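Side-chain contacts in glucuronoarabinoxylan endo-1,4-beta-xylanase (Clostridium papyrosolvens, PDB 4FMV), which probably hydrolyses internal beta-1,4 linkages of xylan as a family 30 endoxylanase, this chain being its (beta/alpha)8-barrel part with an attached beta domain: residues Ile189-Thr194 against Gln220-Gly225; Met244-Glu249 against Tyr262-Ile267; Ser314-Asp319 against Val323-Asn328. All coordinates share one frame; numbering follows the deposited sequence.

Interaction 1 (Ile189-Thr194 against Gln220-Gly225)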
ATOM      1  N   ILE A 189      12.352  12.959  10.835  1.00 10.41           N
ATOM      2  CA  ILE A 189      11.073  12.790  11.526  1.00  9.33           C
ATOM      3  C   ILE A 189      11.234  11.789  12.674  1.00 13.60           C
ATOM      4  O   ILE A 189      10.833  12.055  13.818  1.00 14.51           O
ATOM      5  CB  ILE A 189       9.977  12.288  10.543  1.00  7.38           C
ATOM      6  CG1 ILE A 189       9.705  13.343   9.469  1.00  6.59           C
ATOM      7  CG2 ILE A 189       8.688  11.927  11.279  1.00  7.08           C
ATOM      8  CD1 ILE A 189       8.991  12.793   8.272  1.00  8.34           C
ATOM      9  N   LEU A 190      11.828  10.635  12.374  1.00 13.55           N
ATOM     10  CA  LEU A 190      11.978   9.590  13.389  1.00 13.74           C
ATOM     11  C   LEU A 190      12.892  10.025  14.544  1.00 15.29           C
ATOM     12  O   LEU A 190      12.684   9.612  15.690  1.00 14.16           O
ATOM     13  CB  LEU A 190      12.470   8.273  12.749  1.00 13.02           C
ATOM     14  CG  LEU A 190      11.566   7.747  11.621  1.00 13.03           C
ATOM     15  CD1 LEU A 190      12.119   6.458  10.988  1.00 13.33           C
ATOM     16  CD2 LEU A 190      10.160   7.521  12.154  1.00  9.87           C
ATOM     17  N   ASN A 191      13.883  10.871  14.257  1.00 14.42           N
ATOM     18  CA  ASN A 191      14.835  11.301  15.297  1.00 18.11           C
ATOM     19  C   ASN A 191      14.378  12.521  16.084  1.00 17.62           C
ATOM     20  O   ASN A 191      15.091  13.008  16.974  1.00 16.72           O
ATOM     21  CB  ASN A 191      16.205  11.611  14.695  1.00 19.64           C
ATOM     22  CG  ASN A 191      16.905  10.382  14.194  1.00 19.70           C
ATOM     23  OD1 ASN A 191      16.838   9.313  14.820  1.00 18.54           O
ATOM     24  ND2 ASN A 191      17.578  10.514  13.047  1.00 17.99           N
ATOM     25  N   ASP A 192      13.213  13.051  15.737  1.00 13.13           N
ATOM     26  CA  ASP A 192      12.708  14.194  16.474  1.00 13.30           C
ATOM     27  C   ASP A 192      11.466  13.742  17.194  1.00 13.85           C
ATOM     28  O   ASP A 192      10.534  13.233  16.569  1.00 13.78           O
ATOM     29  CB  ASP A 192      12.400  15.374  15.551  1.00 12.36           C
ATOM     30  CG  ASP A 192      11.906  16.604  16.319  1.00 14.47           C
ATOM     31  OD1 ASP A 192      12.746  17.409  16.751  1.00 16.92           O
ATOM     32  OD2 ASP A 192      10.678  16.761  16.497  1.00 14.54           O
ATOM     33  N   ALA A 193      11.454  13.931  18.503  1.00 12.64           N
ATOM     34  CA  ALA A 193      10.341  13.480  19.336  1.00 16.46           C
ATOM     35  C   ALA A 193       8.992  14.108  18.954  1.00 14.66           C
ATOM     36  O   ALA A 193       7.959  13.426  18.931  1.00 14.72           O
ATOM     37  CB  ALA A 193      10.664  13.713  20.833  1.00 19.55           C
ATOM     38  N   THR A 194       9.001  15.403  18.660  1.00 13.87           N
ATOM     39  CA  THR A 194       7.786  16.110  18.261  1.00 13.14           C
ATOM     40  C   THR A 194       7.294  15.666  16.887  1.00 14.90           C
ATOM     41  O   THR A 194       6.119  15.339  16.708  1.00 17.40           O
ATOM     42  CB  THR A 194       7.990  17.655  18.272  1.00 15.12           C
ATOM     43  OG1 THR A 194       8.408  18.080  19.574  1.00 16.45           O
ATOM     44  CG2 THR A 194       6.706  18.362  17.928  1.00 15.41           C
ATOM     45  N   GLN A 220      11.829   0.692  12.898  1.00 13.98           N
ATOM     46  CA  GLN A 220      11.465  -0.388  13.822  1.00 14.74           C
ATOM     47  C   GLN A 220      11.718   0.005  15.269  1.00 16.27           C
ATOM     48  O   GLN A 220      10.904  -0.264  16.144  1.00 19.83           O
ATOM     49  CB  GLN A 220      12.204  -1.699  13.494  1.00 17.23           C
ATOM     50  CG  GLN A 220      11.763  -2.310  12.166  1.00 17.97           C
ATOM     51  CD  GLN A 220      10.257  -2.574  12.111  1.00 15.76           C
ATOM     52  OE1 GLN A 220       9.622  -2.897  13.130  1.00 15.75           O
ATOM     53  NE2 GLN A 220       9.686  -2.454  10.923  1.00 12.92           N
ATOM     54  N   GLN A 221      12.841   0.651  15.534  1.00 15.63           N
ATOM     55  CA  GLN A 221      13.129   1.012  16.913  1.00 17.54           C
ATOM     56  C   GLN A 221      12.196   2.139  17.388  1.00 18.39           C
ATOM     57  O   GLN A 221      11.914   2.262  18.572  1.00 15.71           O
ATOM     58  CB  GLN A 221      14.612   1.338  17.089  1.00 22.50           C
ATOM     59  CG  GLN A 221      14.973   2.799  17.016  1.00 31.45           C
ATOM     60  CD  GLN A 221      16.372   3.064  17.575  1.00 38.98           C
ATOM     61  OE1 GLN A 221      17.088   2.126  17.946  1.00 44.49           O
ATOM     62  NE2 GLN A 221      16.766   4.338  17.638  1.00 34.58           N
ATOM     63  N   LYS A 222      11.724   2.944  16.437  1.00 16.49           N
ATOM     64  CA  LYS A 222      10.800   4.067  16.660  1.00 17.28           C
ATOM     65  C   LYS A 222       9.315   3.751  16.394  1.00 17.12           C
ATOM     66  O   LYS A 222       8.501   4.666  16.299  1.00 16.45           O
ATOM     67  CB  LYS A 222      11.222   5.333  15.877  1.00 15.81           C
ATOM     68  CG  LYS A 222      12.677   5.810  16.073  1.00 16.28           C
ATOM     69  CD  LYS A 222      12.956   6.391  17.445  1.00 16.42           C
ATOM     70  CE  LYS A 222      14.291   7.143  17.443  1.00 20.57           C
ATOM     71  NZ  LYS A 222      14.687   7.714  18.784  1.00 18.38           N
ATOM     72  N   SER A 223       8.986   2.488  16.151  1.00 14.94           N
ATOM     73  CA  SER A 223       7.689   2.124  15.578  1.00 14.29           C
ATOM     74  C   SER A 223       6.492   2.018  16.533  1.00 16.91           C
ATOM     75  O   SER A 223       5.394   1.677  16.092  1.00 18.03           O
ATOM     76  CB  SER A 223       7.807   0.792  14.840  1.00 14.93           C
ATOM     77  OG  SER A 223       8.135  -0.252  15.751  1.00 16.77           O
ATOM     78  N   ALA A 224       6.682   2.262  17.823  1.00 17.79           N
ATOM     79  CA  ALA A 224       5.556   2.126  18.749  1.00 19.27           C
ATOM     80  C   ALA A 224       4.424   3.110  18.399  1.00 17.42           C
ATOM     81  O   ALA A 224       4.619   4.333  18.408  1.00 18.69           O
ATOM     82  CB  ALA A 224       6.023   2.351  20.182  1.00 17.66           C
ATOM     83  N   GLY A 225       3.230   2.576  18.165  1.00 14.34           N
ATOM     84  CA  GLY A 225       2.089   3.400  17.803  1.00 15.58           C
ATOM     85  C   GLY A 225       2.052   3.850  16.347  1.00 16.07           C
ATOM     86  O   GLY A 225       1.172   4.620  15.949  1.00 14.82           O
TER
HETATM   87  O   HOH W   1      12.909  10.061  18.363  1.00 17.71           O
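Two helix ends in the outer layer of the (beta/alpha)8 barrel meet where Leu-190, near the C-terminal end of helix 183-190, lies against Lys-222, the first residue to leave helical geometry after helix 217-221. Their CA atoms are 6.5 Å apart, and the long side chain of Lys-222 reaches across to Leu-190. Its CG is set beside the backbone N; the chain bends through the CB-CG torsion (chi2 -70°), then runs extended to NZ. That course brings CG, CD and CE past the carbonyl oxygen of Leu-190, CE the closest at 3.4 Å from Leu-190 O. Lower on the chain, Lys-222 CG packs against Leu-190 CB at 4.1 Å: lysine methylenes can lie on leucine while the ammonium group stays with water.

In sequence, helix 193-198 and strand 201-205 lie between the two helices of the barrel. The side chain of Leu-190 also touches Leu-218 and Tyr-219 of helix 217-221, as suits a buried leucine between two helices. At the charged end of Lys-222, one water donates to Leu-190 O at 2.7 Å and accepts from Lys-222 NZ at 3.0 Å. A positive group near the carbonyl end of helix 183-190 would probably be favoured by the helix dipole. Behind Lys-222, the hydroxyl of Ser-223 turns back on its own helix, donating from OG to Gln-220 O at 2.8 Å, tilted 29° from the carbonyl plane.

Interaction 2 (Met244-Glu249 against Tyr262-Ile267)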
ATOM      1  N   MET A 244       5.675 -12.044 -11.925  1.00 13.75           N
ATOM      2  CA  MET A 244       6.609 -12.551 -10.910  1.00 13.01           C
ATOM      3  C   MET A 244       7.330 -11.429 -10.151  1.00 14.42           C
ATOM      4  O   MET A 244       7.513 -11.506  -8.934  1.00 11.92           O
ATOM      5  CB  MET A 244       7.638 -13.477 -11.547  1.00 15.45           C
ATOM      6  CG  MET A 244       7.036 -14.763 -12.114  1.00 16.23           C
ATOM      7  SD  MET A 244       6.313 -15.744 -10.791  1.00 16.89           S
ATOM      8  CE  MET A 244       4.564 -15.357 -10.924  1.00 12.51           C
ATOM      9  N   ASN A 245       7.748 -10.393 -10.871  1.00 12.71           N
ATOM     10  CA  ASN A 245       8.375  -9.249 -10.226  1.00 13.68           C
ATOM     11  C   ASN A 245       7.463  -8.659  -9.181  1.00 11.41           C
ATOM     12  O   ASN A 245       7.918  -8.282  -8.109  1.00 10.20           O
ATOM     13  CB  ASN A 245       8.709  -8.162 -11.238  1.00 11.86           C
ATOM     14  CG  ASN A 245       9.905  -8.511 -12.076  1.00 13.13           C
ATOM     15  OD1 ASN A 245      10.768  -9.281 -11.653  1.00 13.52           O
ATOM     16  ND2 ASN A 245       9.969  -7.945 -13.277  1.00 15.54           N
ATOM     17  N   MET A 246       6.177  -8.559  -9.518  1.00 10.09           N
ATOM     18  CA  MET A 246       5.187  -7.941  -8.627  1.00  9.95           C
ATOM     19  C   MET A 246       4.845  -8.862  -7.459  1.00 10.78           C
ATOM     20  O   MET A 246       4.795  -8.407  -6.327  1.00 10.38           O
ATOM     21  CB  MET A 246       3.918  -7.526  -9.384  1.00  7.96           C
ATOM     22  CG  MET A 246       2.796  -6.993  -8.502  1.00  9.98           C
ATOM     23  SD  MET A 246       1.315  -6.540  -9.449  1.00 11.25           S
ATOM     24  CE  MET A 246       0.192  -6.133  -8.107  1.00  4.85           C
ATOM     25  N   SER A 247       4.637 -10.149  -7.741  1.00 13.43           N
ATOM     26  CA  SER A 247       4.398 -11.153  -6.687  1.00 11.58           C
ATOM     27  C   SER A 247       5.523 -11.076  -5.672  1.00 13.81           C
ATOM     28  O   SER A 247       5.286 -10.938  -4.474  1.00 11.50           O
ATOM     29  CB  SER A 247       4.357 -12.570  -7.276  1.00  8.72           C
ATOM     30  OG  SER A 247       3.197 -12.785  -8.090  1.00 11.04           O
ATOM     31  N   LYS A 248       6.760 -11.174  -6.163  1.00 13.23           N
ATOM     32  CA  LYS A 248       7.929 -11.209  -5.293  1.00  7.76           C
ATOM     33  C   LYS A 248       8.106  -9.926  -4.464  1.00  7.99           C
ATOM     34  O   LYS A 248       8.436  -9.989  -3.294  1.00 10.84           O
ATOM     35  CB  LYS A 248       9.185 -11.515  -6.097  1.00 12.49           C
ATOM     36  CG  LYS A 248      10.495 -11.209  -5.333  1.00 18.28           C
ATOM     37  CD  LYS A 248      11.152 -12.427  -4.746  1.00 21.04           C
ATOM     38  CE  LYS A 248      12.684 -12.243  -4.690  1.00 21.96           C
ATOM     39  NZ  LYS A 248      13.155 -10.986  -4.006  1.00 19.77           N
ATOM     40  N   GLU A 249       7.906  -8.761  -5.066  1.00 10.05           N
ATOM     41  CA  GLU A 249       8.035  -7.514  -4.311  1.00 11.58           C
ATOM     42  C   GLU A 249       7.023  -7.372  -3.164  1.00 11.37           C
ATOM     43  O   GLU A 249       7.356  -6.880  -2.073  1.00 10.92           O
ATOM     44  CB  GLU A 249       7.921  -6.308  -5.235  1.00 12.27           C
ATOM     45  CG  GLU A 249       8.143  -4.995  -4.501  1.00 11.32           C
ATOM     46  CD  GLU A 249       8.237  -3.848  -5.469  1.00 12.56           C
ATOM     47  OE1 GLU A 249       9.258  -3.735  -6.175  1.00 16.22           O
ATOM     48  OE2 GLU A 249       7.284  -3.075  -5.539  1.00 14.50           O
ATOM     49  N   TYR A 262       0.537  -2.666   1.429  1.00 10.09           N
ATOM     50  CA  TYR A 262       1.159  -2.476   0.117  1.00 11.42           C
ATOM     51  C   TYR A 262       0.069  -1.940  -0.809  1.00 11.63           C
ATOM     52  O   TYR A 262      -0.938  -2.616  -1.060  1.00 11.76           O
ATOM     53  CB  TYR A 262       1.754  -3.789  -0.412  1.00 10.72           C
ATOM     54  CG  TYR A 262       2.501  -3.672  -1.749  1.00  8.96           C
ATOM     55  CD1 TYR A 262       1.807  -3.545  -2.951  1.00  9.29           C
ATOM     56  CD2 TYR A 262       3.888  -3.722  -1.798  1.00  9.19           C
ATOM     57  CE1 TYR A 262       2.469  -3.473  -4.163  1.00 10.43           C
ATOM     58  CE2 TYR A 262       4.571  -3.628  -3.017  1.00 11.99           C
ATOM     59  CZ  TYR A 262       3.847  -3.494  -4.192  1.00 11.10           C
ATOM     60  OH  TYR A 262       4.513  -3.411  -5.402  1.00 10.41           O
ATOM     61  N   ILE A 263       0.253  -0.719  -1.308  0.50  9.68           N
ATOM     62  CA  ILE A 263      -0.781  -0.071  -2.111  0.50  8.59           C
ATOM     63  C   ILE A 263      -0.268   0.216  -3.515  0.50  8.72           C
ATOM     64  O   ILE A 263       0.713   0.928  -3.693  0.50  6.84           O
ATOM     65  CB  ILE A 263      -1.272   1.256  -1.467  0.50  7.01           C
ATOM     66  CG1 ILE A 263      -1.915   1.004  -0.100  0.50  6.29           C
ATOM     67  CG2 ILE A 263      -2.255   1.993  -2.389  0.50  6.37           C
ATOM     68  CD1 ILE A 263      -1.051   1.439   1.092  0.50  2.91           C
ATOM     69  N   TYR A 264      -0.943  -0.358  -4.505  1.00  6.22           N
ATOM     70  CA  TYR A 264      -0.620  -0.167  -5.910  1.00 10.34           C
ATOM     71  C   TYR A 264      -0.897   1.288  -6.338  1.00  9.16           C
ATOM     72  O   TYR A 264      -1.612   2.032  -5.679  1.00  8.93           O
ATOM     73  CB  TYR A 264      -1.427  -1.170  -6.784  1.00  8.14           C
ATOM     74  CG  TYR A 264      -0.898  -1.379  -8.196  1.00  9.23           C
ATOM     75  CD1 TYR A 264       0.054  -2.358  -8.466  1.00  9.42           C
ATOM     76  CD2 TYR A 264      -1.365  -0.604  -9.268  1.00  7.69           C
ATOM     77  CE1 TYR A 264       0.537  -2.557  -9.755  1.00 11.23           C
ATOM     78  CE2 TYR A 264      -0.871  -0.787 -10.569  1.00  7.54           C
ATOM     79  CZ  TYR A 264       0.074  -1.769 -10.799  1.00 12.06           C
ATOM     80  OH  TYR A 264       0.585  -1.954 -12.062  1.00 11.44           O
ATOM     81  N   TRP A 265      -0.324   1.666  -7.463  1.00  7.58           N
ATOM     82  CA  TRP A 265      -0.586   2.939  -8.115  1.00  8.39           C
ATOM     83  C   TRP A 265      -1.996   2.904  -8.773  1.00 11.48           C
ATOM     84  O   TRP A 265      -2.886   2.178  -8.306  1.00 12.44           O
ATOM     85  CB  TRP A 265       0.562   3.274  -9.082  1.00  7.06           C
ATOM     86  CG  TRP A 265       0.474   4.571  -9.833  1.00  9.90           C
ATOM     87  CD1 TRP A 265       0.899   4.788 -11.117  1.00 10.73           C
ATOM     88  CD2 TRP A 265      -0.049   5.833  -9.371  1.00 11.60           C
ATOM     89  NE1 TRP A 265       0.663   6.094 -11.482  1.00 10.72           N
ATOM     90  CE2 TRP A 265       0.082   6.755 -10.431  1.00 12.29           C
ATOM     91  CE3 TRP A 265      -0.621   6.267  -8.173  1.00 11.69           C
ATOM     92  CZ2 TRP A 265      -0.340   8.083 -10.327  1.00 13.26           C
ATOM     93  CZ3 TRP A 265      -1.037   7.593  -8.071  1.00  9.79           C
ATOM     94  CH2 TRP A 265      -0.895   8.482  -9.143  1.00  9.09           C
ATOM     95  N   TRP A 266      -2.262   3.832  -9.683  1.00  8.21           N
ATOM     96  CA  TRP A 266      -3.613   4.109 -10.150  1.00  6.35           C
ATOM     97  C   TRP A 266      -4.359   2.992 -10.890  1.00 11.24           C
ATOM     98  O   TRP A 266      -3.762   2.064 -11.462  1.00  9.68           O
ATOM     99  CB  TRP A 266      -3.630   5.421 -10.963  1.00  7.35           C
ATOM    100  CG  TRP A 266      -2.732   5.449 -12.172  1.00 10.75           C
ATOM    101  CD1 TRP A 266      -2.059   4.391 -12.748  1.00 12.66           C
ATOM    102  CD2 TRP A 266      -2.391   6.608 -12.948  1.00 13.96           C
ATOM    103  NE1 TRP A 266      -1.334   4.828 -13.840  1.00 12.79           N
ATOM    104  CE2 TRP A 266      -1.518   6.182 -13.980  1.00 14.37           C
ATOM    105  CE3 TRP A 266      -2.740   7.960 -12.870  1.00 15.90           C
ATOM    106  CZ2 TRP A 266      -1.002   7.062 -14.927  1.00 14.53           C
ATOM    107  CZ3 TRP A 266      -2.221   8.841 -13.810  1.00 17.32           C
ATOM    108  CH2 TRP A 266      -1.365   8.385 -14.830  1.00 17.35           C
ATOM    109  N   ILE A 267      -5.692   3.086 -10.863  1.00 10.59           N
ATOM    110  CA  ILE A 267      -6.524   1.972 -11.285  1.00 10.03           C
ATOM    111  C   ILE A 267      -6.818   1.912 -12.780  1.00 11.65           C
ATOM    112  O   ILE A 267      -6.403   0.946 -13.432  1.00 13.26           O
ATOM    113  CB  ILE A 267      -7.845   1.858 -10.488  1.00 11.18           C
ATOM    114  CG1 ILE A 267      -7.557   1.507  -9.021  1.00  8.14           C
ATOM    115  CG2 ILE A 267      -8.723   0.792 -11.114  1.00  6.66           C
ATOM    116  CD1 ILE A 267      -8.684   1.933  -8.052  1.00  6.54           C
TER
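Met-246 brings its terminal methyl obliquely up to the CD1-CE1 bond of the Tyr-264 ring, the two side chains crossing at about a right angle, with Met-246 CE 3.8 Å from Tyr-264 CD1 and Met-246 SD 4.1 Å from Tyr-264 CE1. The contact joins helix 240-255 to strand 261-266 within a beta-alpha-beta unit of the (beta/alpha)8 barrel, where the helix packs on the outside of the strand that follows it. The methionine is fully extended, which gives it the length to span helix and strand, the CA atoms of Met-246 and Tyr-264 being 10.1 Å apart. Sulfur and ring make a Met-aromatic contact, Met-246 SD being 5.3 Å from the Tyr-264 ring centroid and 67° off its normal. The flexible, polarisable thioether adapts to such a surface, and Arg-283 and Val-286 of helix 282-291 also touch the methionine side chain. The hydroxyl of Tyr-264 is hydrogen-bonded to Asn-271 O and to Phe-235 N, so the ring is held at its polar end as well.

One turn further along the helix, Glu-249 crosses Tyr-262 at about a right angle. With CG anti to the backbone N (chi1 -176°) and an extended chain, it carries its carboxylate to the phenol end of the ring. Glu-249 is buried, but OE1 forms a salt bridge with Lys-233, while OE2 accepts from the tyrosine. That acceptor lies at the edge of the Tyr-262 ring, in its plane; Tyr-262 OH donates to Glu-249 OE2 at 2.8 Å, meeting the oxygen on its anti side and 27° out of the carboxylate plane.

Interaction 3 (Ser314-Asp319 against Val323-Asn328)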
ATOM      1  N   SER A 314       5.194 -16.606   2.561  1.00 11.25           N
ATOM      2  CA  SER A 314       4.849 -15.869   3.779  1.00 11.86           C
ATOM      3  C   SER A 314       3.557 -16.436   4.318  1.00 13.43           C
ATOM      4  O   SER A 314       2.895 -17.185   3.621  1.00 13.52           O
ATOM      5  CB  SER A 314       4.729 -14.361   3.519  1.00 13.13           C
ATOM      6  OG  SER A 314       3.861 -14.054   2.435  1.00 12.67           O
ATOM      7  N   ALA A 315       3.209 -16.103   5.557  1.00 14.78           N
ATOM      8  CA  ALA A 315       2.015 -16.663   6.191  1.00 15.49           C
ATOM      9  C   ALA A 315       1.371 -15.658   7.151  1.00 14.27           C
ATOM     10  O   ALA A 315       2.042 -14.775   7.665  1.00 13.15           O
ATOM     11  CB  ALA A 315       2.366 -17.974   6.917  1.00 15.75           C
ATOM     12  N   TYR A 316       0.066 -15.787   7.379  1.00 13.83           N
ATOM     13  CA  TYR A 316      -0.701 -14.797   8.141  1.00 12.58           C
ATOM     14  C   TYR A 316      -1.830 -15.501   8.889  1.00 14.70           C
ATOM     15  O   TYR A 316      -2.264 -16.576   8.477  1.00 17.06           O
ATOM     16  CB  TYR A 316      -1.306 -13.749   7.186  1.00 10.58           C
ATOM     17  CG  TYR A 316      -0.306 -13.225   6.190  1.00 11.77           C
ATOM     18  CD1 TYR A 316       0.087 -14.006   5.101  1.00 12.61           C
ATOM     19  CD2 TYR A 316       0.288 -11.972   6.353  1.00  9.59           C
ATOM     20  CE1 TYR A 316       1.031 -13.548   4.185  1.00 14.72           C
ATOM     21  CE2 TYR A 316       1.249 -11.513   5.448  1.00 11.70           C
ATOM     22  CZ  TYR A 316       1.609 -12.316   4.367  1.00 12.78           C
ATOM     23  OH  TYR A 316       2.536 -11.892   3.455  1.00 16.28           O
ATOM     24  N   THR A 317      -2.305 -14.911   9.986  1.00 13.89           N
ATOM     25  CA  THR A 317      -3.461 -15.462  10.699  1.00 14.78           C
ATOM     26  C   THR A 317      -4.398 -14.363  11.161  1.00 16.22           C
ATOM     27  O   THR A 317      -3.989 -13.220  11.352  1.00 16.38           O
ATOM     28  CB  THR A 317      -3.081 -16.258  11.978  1.00 23.89           C
ATOM     29  OG1 THR A 317      -2.359 -15.406  12.880  1.00 24.13           O
ATOM     30  CG2 THR A 317      -2.248 -17.469  11.652  1.00 26.16           C
ATOM     31  N   GLY A 318      -5.657 -14.733  11.369  1.00 18.19           N
ATOM     32  CA  GLY A 318      -6.644 -13.855  11.969  1.00 18.70           C
ATOM     33  C   GLY A 318      -8.014 -14.449  11.714  1.00 17.88           C
ATOM     34  O   GLY A 318      -8.142 -15.318  10.857  1.00 15.57           O
ATOM     35  N   ASP A 319      -9.030 -13.980  12.437  1.00 20.15           N
ATOM     36  CA  ASP A 319     -10.404 -14.465  12.242  1.00 23.30           C
ATOM     37  C   ASP A 319     -10.483 -15.995  12.139  1.00 23.24           C
ATOM     38  O   ASP A 319     -11.229 -16.534  11.309  1.00 22.88           O
ATOM     39  CB  ASP A 319     -11.043 -13.822  11.005  1.00 24.37           C
ATOM     40  CG  ASP A 319     -12.530 -14.091  10.907  1.00 26.96           C
ATOM     41  OD1 ASP A 319     -13.193 -14.119  11.961  1.00 28.93           O
ATOM     42  OD2 ASP A 319     -13.033 -14.282   9.779  1.00 26.64           O
ATOM     43  N   VAL A 323      -3.507 -18.229   6.485  1.00 14.51           N
ATOM     44  CA  VAL A 323      -3.236 -17.900   5.093  1.00 13.58           C
ATOM     45  C   VAL A 323      -1.743 -18.060   4.781  1.00 15.47           C
ATOM     46  O   VAL A 323      -0.890 -17.522   5.508  1.00 15.57           O
ATOM     47  CB  VAL A 323      -3.658 -16.450   4.765  1.00 12.78           C
ATOM     48  CG1 VAL A 323      -3.400 -16.150   3.308  1.00 10.10           C
ATOM     49  CG2 VAL A 323      -5.145 -16.224   5.106  1.00 12.26           C
ATOM     50  N   ILE A 324      -1.443 -18.809   3.715  1.00 12.54           N
ATOM     51  CA  ILE A 324      -0.074 -19.016   3.216  1.00  9.39           C
ATOM     52  C   ILE A 324      -0.035 -18.585   1.757  1.00 12.83           C
ATOM     53  O   ILE A 324      -0.839 -19.044   0.937  1.00 14.87           O
ATOM     54  CB  ILE A 324       0.360 -20.494   3.286  1.00 11.18           C
ATOM     55  CG1 ILE A 324       0.340 -20.990   4.732  1.00  9.60           C
ATOM     56  CG2 ILE A 324       1.750 -20.693   2.661  1.00 10.61           C
ATOM     57  CD1 ILE A 324       0.287 -22.511   4.855  1.00 14.64           C
ATOM     58  N   VAL A 325       0.887 -17.680   1.446  1.00 12.93           N
ATOM     59  CA  VAL A 325       1.102 -17.216   0.086  1.00 10.96           C
ATOM     60  C   VAL A 325       2.451 -17.742  -0.363  1.00 13.38           C
ATOM     61  O   VAL A 325       3.504 -17.417   0.229  1.00 12.49           O
ATOM     62  CB  VAL A 325       1.067 -15.672   0.001  1.00  7.35           C
ATOM     63  CG1 VAL A 325       1.394 -15.181  -1.425  1.00  8.64           C
ATOM     64  CG2 VAL A 325      -0.292 -15.145   0.473  1.00  6.99           C
ATOM     65  N   ALA A 326       2.420 -18.570  -1.400  1.00 12.14           N
ATOM     66  CA  ALA A 326       3.632 -19.226  -1.900  1.00 11.87           C
ATOM     67  C   ALA A 326       3.840 -18.907  -3.370  1.00 10.52           C
ATOM     68  O   ALA A 326       2.980 -19.188  -4.209  1.00 13.83           O
ATOM     69  CB  ALA A 326       3.555 -20.727  -1.673  1.00 11.78           C
ATOM     70  N   ILE A 327       4.987 -18.306  -3.671  1.00  8.99           N
ATOM     71  CA  ILE A 327       5.322 -17.865  -5.016  1.00  9.52           C
ATOM     72  C   ILE A 327       6.403 -18.772  -5.584  1.00 14.98           C
ATOM     73  O   ILE A 327       7.397 -19.011  -4.920  1.00 14.22           O
ATOM     74  CB  ILE A 327       5.864 -16.420  -4.999  1.00  8.47           C
ATOM     75  CG1 ILE A 327       4.827 -15.460  -4.402  1.00 10.37           C
ATOM     76  CG2 ILE A 327       6.274 -15.982  -6.421  1.00  6.75           C
ATOM     77  CD1 ILE A 327       5.402 -14.175  -3.834  1.00  8.34           C
ATOM     78  N   ASN A 328       6.195 -19.317  -6.784  1.00 18.62           N
ATOM     79  CA  ASN A 328       7.256 -20.072  -7.459  1.00 18.75           C
ATOM     80  C   ASN A 328       7.676 -19.344  -8.736  1.00 16.36           C
ATOM     81  O   ASN A 328       6.950 -19.382  -9.729  1.00 15.08           O
ATOM     82  CB  ASN A 328       6.763 -21.488  -7.789  1.00 17.09           C
ATOM     83  CG  ASN A 328       7.733 -22.266  -8.663  1.00 17.71           C
ATOM     84  OD1 ASN A 328       8.926 -21.947  -8.731  1.00 17.74           O
ATOM     85  ND2 ASN A 328       7.227 -23.312  -9.328  1.00 16.17           N
TER
HETATM   86  O   HOH W   2       4.611 -14.523   0.007  1.00 11.26           O
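Four backbone hydrogen bonds join Ser-314 to Val-325 and Tyr-316 to Val-323, two for each pair. The shortest runs from Tyr-316 N to Val-323 O at 2.7 Å, and its return, Val-323 N to Tyr-316 O, measures 2.9 Å. Between Ser-314 and Val-325 both bonds are 3.0 Å long, from Ser-314 N to Val-325 O and from Val-325 N to Ser-314 O. The non-hydrogen-bonded pair between them, Ala-315 with Ile-324, brings CA hydrogens toward carbonyl oxygens; Ala-315 CA lies 3.1 Å from Val-323 O.

Side-chain polar groups add a second layer on the face that carries Ser-314 and Tyr-316. The serine hydroxyl, held between backbone N and carbonyl carbon (chi1 52°), meets the phenol of the residue two further on, with Ser-314 OG 2.7 Å from Tyr-316 OH. A water hydrogen-bonds to the same OG and donates to Val-325 O, so the small serine links ring, water and neighbouring strand.

On that face the apolar parts pack beside one another. Tyr-316 CB lies next to Val-323 CB, while Tyr-316 CE1 touches Val-325 CG2 at 4.3 Å; beta-branched valines suit the extended backbone, Val-325 meeting the ring and Val-323 the CB of the tyrosine. From helix 240-255, Val-255 touches Ser-314 and Met-254 touches Tyr-316. On the other face, which carries Ala-315 and Ile-324, Ala-315 CB meets Ile-324 CG1 at 4.2 Å, and Val-301 and Ala-303 of strand 299-303 lie against this alanine, whose shortness fits the close spacing.

The strands 311-318 and 321-328 form an antiparallel beta hairpin, their short segments at 162°, within the beta domain attached to the barrel, an arrangement characteristic of family 30 glycoside hydrolases.

How the interactions relate
Interactions 2 and 3 adjoin, their centres about 17 Å apart, because helix 240-255 serves both. One side of the helix faces barrel strand 261-266; another meets the hairpin, where Ser-247 O is 3.3 Å from Ile-327 CD1, so the helix forms one part of the join between barrel and beta domain. Interaction 1 stands apart in the barrel's outer layer: its centre lies about 27 Å from that of interaction 2 and about 29 Å from that of interaction 3, with nearest atoms about 13 and 14 Å away. In barrels of this kind the active site sits at the C-terminal ends of the strands; all three are packing contacts, interaction 2 on the helix side of a barrel strand, and none is known to contain catalytic residues.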